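Local coordinates for tRNA nucleotidyl transferase-related protein (Thermotoga maritima, PDB 3H38) that probably adds the CCA end to tRNA as a class II, magnesium-dependent nucleotidyltransferase, this chain being the catalytic and tRNA-binding part of a longer protein, at residues N134-K139 with G146-F151. Sequence-based numbering, arbitrary orientation.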
ATOM      1  N   ASN A 134       8.183 -13.744 -11.636  1.00 30.92           N
ATOM      2  CA  ASN A 134       8.627 -12.376 -11.931  1.00 34.58           C
ATOM      3  C   ASN A 134       9.988 -12.283 -12.661  1.00 37.97           C
ATOM      4  O   ASN A 134      10.467 -11.163 -12.932  1.00 28.45           O
ATOM      5  CB  ASN A 134       8.655 -11.531 -10.646  1.00 24.43           C
ATOM      6  CG  ASN A 134       7.286 -11.435  -9.981  1.00 23.79           C
ATOM      7  OD1 ASN A 134       6.254 -11.566 -10.640  1.00 36.20           O
ATOM      8  ND2 ASN A 134       7.275 -11.206  -8.684  1.00 27.53           N
ATOM      9  N   ALA A 135      10.579 -13.441 -12.993  1.00 24.88           N
ATOM     10  CA  ALA A 135      11.994 -13.523 -13.400  1.00 29.36           C
ATOM     11  C   ALA A 135      12.153 -13.962 -14.861  1.00 28.92           C
ATOM     12  O   ALA A 135      13.034 -14.736 -15.214  1.00 35.90           O
ATOM     13  CB  ALA A 135      12.732 -14.475 -12.491  1.00 27.75           C
ATOM     14  N   MET A 136      11.255 -13.484 -15.698  1.00 32.90           N
ATOM     15  CA  MET A 136      11.186 -13.961 -17.057  1.00 33.43           C
ATOM     16  C   MET A 136      11.359 -12.799 -18.005  1.00 24.28           C
ATOM     17  O   MET A 136      11.069 -11.638 -17.687  1.00 26.67           O
ATOM     18  CB  MET A 136       9.877 -14.705 -17.319  1.00 29.31           C
ATOM     19  CG  MET A 136       9.872 -16.108 -16.725  1.00 34.47           C
ATOM     20  SD  MET A 136       8.384 -17.039 -17.155  1.00 40.66           S
ATOM     21  CE  MET A 136       7.137 -16.217 -16.138  1.00 39.51           C
ATOM     22  N   ALA A 137      11.887 -13.118 -19.165  1.00 18.54           N
ATOM     23  CA  ALA A 137      12.168 -12.084 -20.131  1.00 27.33           C
ATOM     24  C   ALA A 137      11.716 -12.532 -21.520  1.00 25.14           C
ATOM     25  O   ALA A 137      11.480 -13.736 -21.781  1.00 21.77           O
ATOM     26  CB  ALA A 137      13.677 -11.720 -20.091  1.00 10.66           C
ATOM     27  N   ILE A 138      11.523 -11.546 -22.380  1.00 25.14           N
ATOM     28  CA  ILE A 138      11.249 -11.804 -23.778  1.00 31.09           C
ATOM     29  C   ILE A 138      12.171 -10.904 -24.567  1.00 27.03           C
ATOM     30  O   ILE A 138      12.239  -9.690 -24.339  1.00 24.86           O
ATOM     31  CB  ILE A 138       9.795 -11.492 -24.186  1.00 35.27           C
ATOM     32  CG1 ILE A 138       8.807 -12.437 -23.483  1.00 39.40           C
ATOM     33  CG2 ILE A 138       9.651 -11.611 -25.726  1.00 18.85           C
ATOM     34  CD1 ILE A 138       7.360 -11.933 -23.483  1.00 37.93           C
ATOM     35  N   LYS A 139      12.882 -11.512 -25.493  1.00 24.10           N
ATOM     36  CA  LYS A 139      13.902 -10.810 -26.234  1.00 28.26           C
ATOM     37  C   LYS A 139      13.270 -10.060 -27.384  1.00 24.82           C
ATOM     38  O   LYS A 139      12.462 -10.624 -28.118  1.00 27.72           O
ATOM     39  CB  LYS A 139      14.940 -11.809 -26.741  1.00 21.57           C
ATOM     40  CG  LYS A 139      16.083 -11.174 -27.469  1.00 20.70           C
ATOM     41  CD  LYS A 139      17.216 -12.169 -27.598  1.00 21.92           C
ATOM     42  CE  LYS A 139      18.498 -11.464 -28.096  1.00 26.16           C
ATOM     43  NZ  LYS A 139      19.431 -12.483 -28.602  1.00 27.69           N
ATOM     44  N   GLY A 146      10.185 -12.194 -29.606  1.00 33.33           N
ATOM     45  CA  GLY A 146       9.143 -13.047 -29.059  1.00 33.21           C
ATOM     46  C   GLY A 146       9.638 -14.318 -28.385  1.00 26.02           C
ATOM     47  O   GLY A 146       8.855 -15.243 -28.126  1.00 26.69           O
ATOM     48  N   LEU A 147      10.938 -14.362 -28.105  1.00 24.27           N
ATOM     49  CA  LEU A 147      11.550 -15.491 -27.410  1.00 26.85           C
ATOM     50  C   LEU A 147      11.388 -15.369 -25.899  1.00 31.36           C
ATOM     51  O   LEU A 147      11.902 -14.439 -25.285  1.00 30.26           O
ATOM     52  CB  LEU A 147      13.053 -15.611 -27.742  1.00 23.08           C
ATOM     53  CG  LEU A 147      13.665 -16.921 -27.214  1.00 30.78           C
ATOM     54  CD1 LEU A 147      12.939 -18.155 -27.752  1.00 34.54           C
ATOM     55  CD2 LEU A 147      15.145 -17.024 -27.517  1.00 33.98           C
ATOM     56  N   LEU A 148      10.676 -16.315 -25.299  1.00 29.80           N
ATOM     57  CA  LEU A 148      10.527 -16.332 -23.861  1.00 26.58           C
ATOM     58  C   LEU A 148      11.838 -16.913 -23.353  1.00 35.71           C
ATOM     59  O   LEU A 148      12.288 -17.997 -23.791  1.00 29.01           O
ATOM     60  CB  LEU A 148       9.352 -17.218 -23.426  1.00 26.94           C
ATOM     61  CG  LEU A 148       8.478 -16.923 -22.185  1.00 28.20           C
ATOM     62  CD1 LEU A 148       8.142 -18.217 -21.457  1.00 32.38           C
ATOM     63  CD2 LEU A 148       9.028 -15.884 -21.207  1.00 20.94           C
ATOM     64  N   ILE A 149      12.476 -16.177 -22.453  1.00 28.69           N
ATOM     65  CA  ILE A 149      13.639 -16.705 -21.779  1.00 22.91           C
ATOM     66  C   ILE A 149      13.253 -16.935 -20.343  1.00 23.82           C
ATOM     67  O   ILE A 149      12.975 -15.986 -19.596  1.00 29.06           O
ATOM     68  CB  ILE A 149      14.822 -15.767 -21.848  1.00 33.81           C
ATOM     69  CG1 ILE A 149      15.321 -15.665 -23.293  1.00 32.10           C
ATOM     70  CG2 ILE A 149      15.920 -16.278 -20.928  1.00 27.72           C
ATOM     71  CD1 ILE A 149      15.806 -14.309 -23.622  1.00 26.71           C
ATOM     72  N   ASP A 150      13.181 -18.208 -19.987  1.00 25.63           N
ATOM     73  CA  ASP A 150      12.687 -18.605 -18.683  1.00 35.40           C
ATOM     74  C   ASP A 150      13.618 -19.635 -18.039  1.00 35.05           C
ATOM     75  O   ASP A 150      13.494 -20.841 -18.240  1.00 36.28           O
ATOM     76  CB  ASP A 150      11.256 -19.115 -18.792  1.00 31.46           C
ATOM     77  CG  ASP A 150      10.747 -19.696 -17.496  1.00 31.18           C
ATOM     78  OD1 ASP A 150       9.992 -20.670 -17.567  1.00 39.51           O
ATOM     79  OD2 ASP A 150      11.121 -19.205 -16.410  1.00 45.77           O
ATOM     80  N   PHE A 151      14.567 -19.130 -17.269  1.00 33.87           N
ATOM     81  CA  PHE A 151      15.636 -19.964 -16.763  1.00 27.96           C
ATOM     82  C   PHE A 151      15.117 -20.762 -15.589  1.00 31.15           C
ATOM     83  O   PHE A 151      15.655 -21.827 -15.282  1.00 37.31           O
ATOM     84  CB  PHE A 151      16.851 -19.099 -16.334  1.00 20.91           C
ATOM     85  CG  PHE A 151      17.554 -18.407 -17.478  1.00 31.63           C
ATOM     86  CD1 PHE A 151      18.358 -19.140 -18.362  1.00 37.58           C
ATOM     87  CD2 PHE A 151      17.423 -17.032 -17.677  1.00 20.44           C
ATOM     88  CE1 PHE A 151      19.024 -18.520 -19.445  1.00 28.81           C
ATOM     89  CE2 PHE A 151      18.091 -16.409 -18.749  1.00 43.93           C
ATOM     90  CZ  PHE A 151      18.898 -17.164 -19.642  1.00 31.20           C
TER
HETATM   91  O   HOH W   1      13.961 -16.630 -16.515  1.00 30.00           O
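Ala137 and Ile149 form an antiparallel hydrogen-bonded pair in a beta hairpin of the nucleotidyltransferase head domain, the N-to-C directions of its short strands 137-139 and 147-149 lying 145° apart. Ala137 N donates to Ile149 O at 3.1 Å, and Ile149 N to Ala137 O at 2.7 Å. At the end next to the connecting loop Gly146 N donates to Lys139 O (3.1 Å); Gly146 has a positive phi (84°), easy for a residue without a CB, and its bare CA lies against Ile138 CG2. One face carries Ile138 and Leu148, a non-hydrogen-bonded pair whose branched apolar chains suit burial against Val44 of helix 42-49. Here Leu148 CD2 turns in against Ala137 O at 3.3 Å and also meets Ile138 CG1 and Met136 CB. On the other face small Ala137 fits beside Val40, while Ile149 CD1 packs on Lys139 CB at 4.1 Å; the lysine then extends to a salt bridge with Asp144. At the next position, Met136 and Asp150 lie side by side, pointing the same way. With the aspartate's CG anti to its own nitrogen (chi1 173°), the carboxylate flanks the thioether, OD2 3.4 Å from Met136 CG, and accepts backbone N-H groups of Gly154 and Tyr155. A leucine in place of Asp150 would probably leave those amides at the start of helix 154-159 without their acceptors. Asn134, which binds ATP, hydrogen-bonds through OD1 to Arg45 and through ND2 to Asp130. Away from the connecting loop a water bridges the segments, donating to Ala135 O and, over a longer distance, to Ile149 O, and accepting from Phe151 N at 2.7 Å.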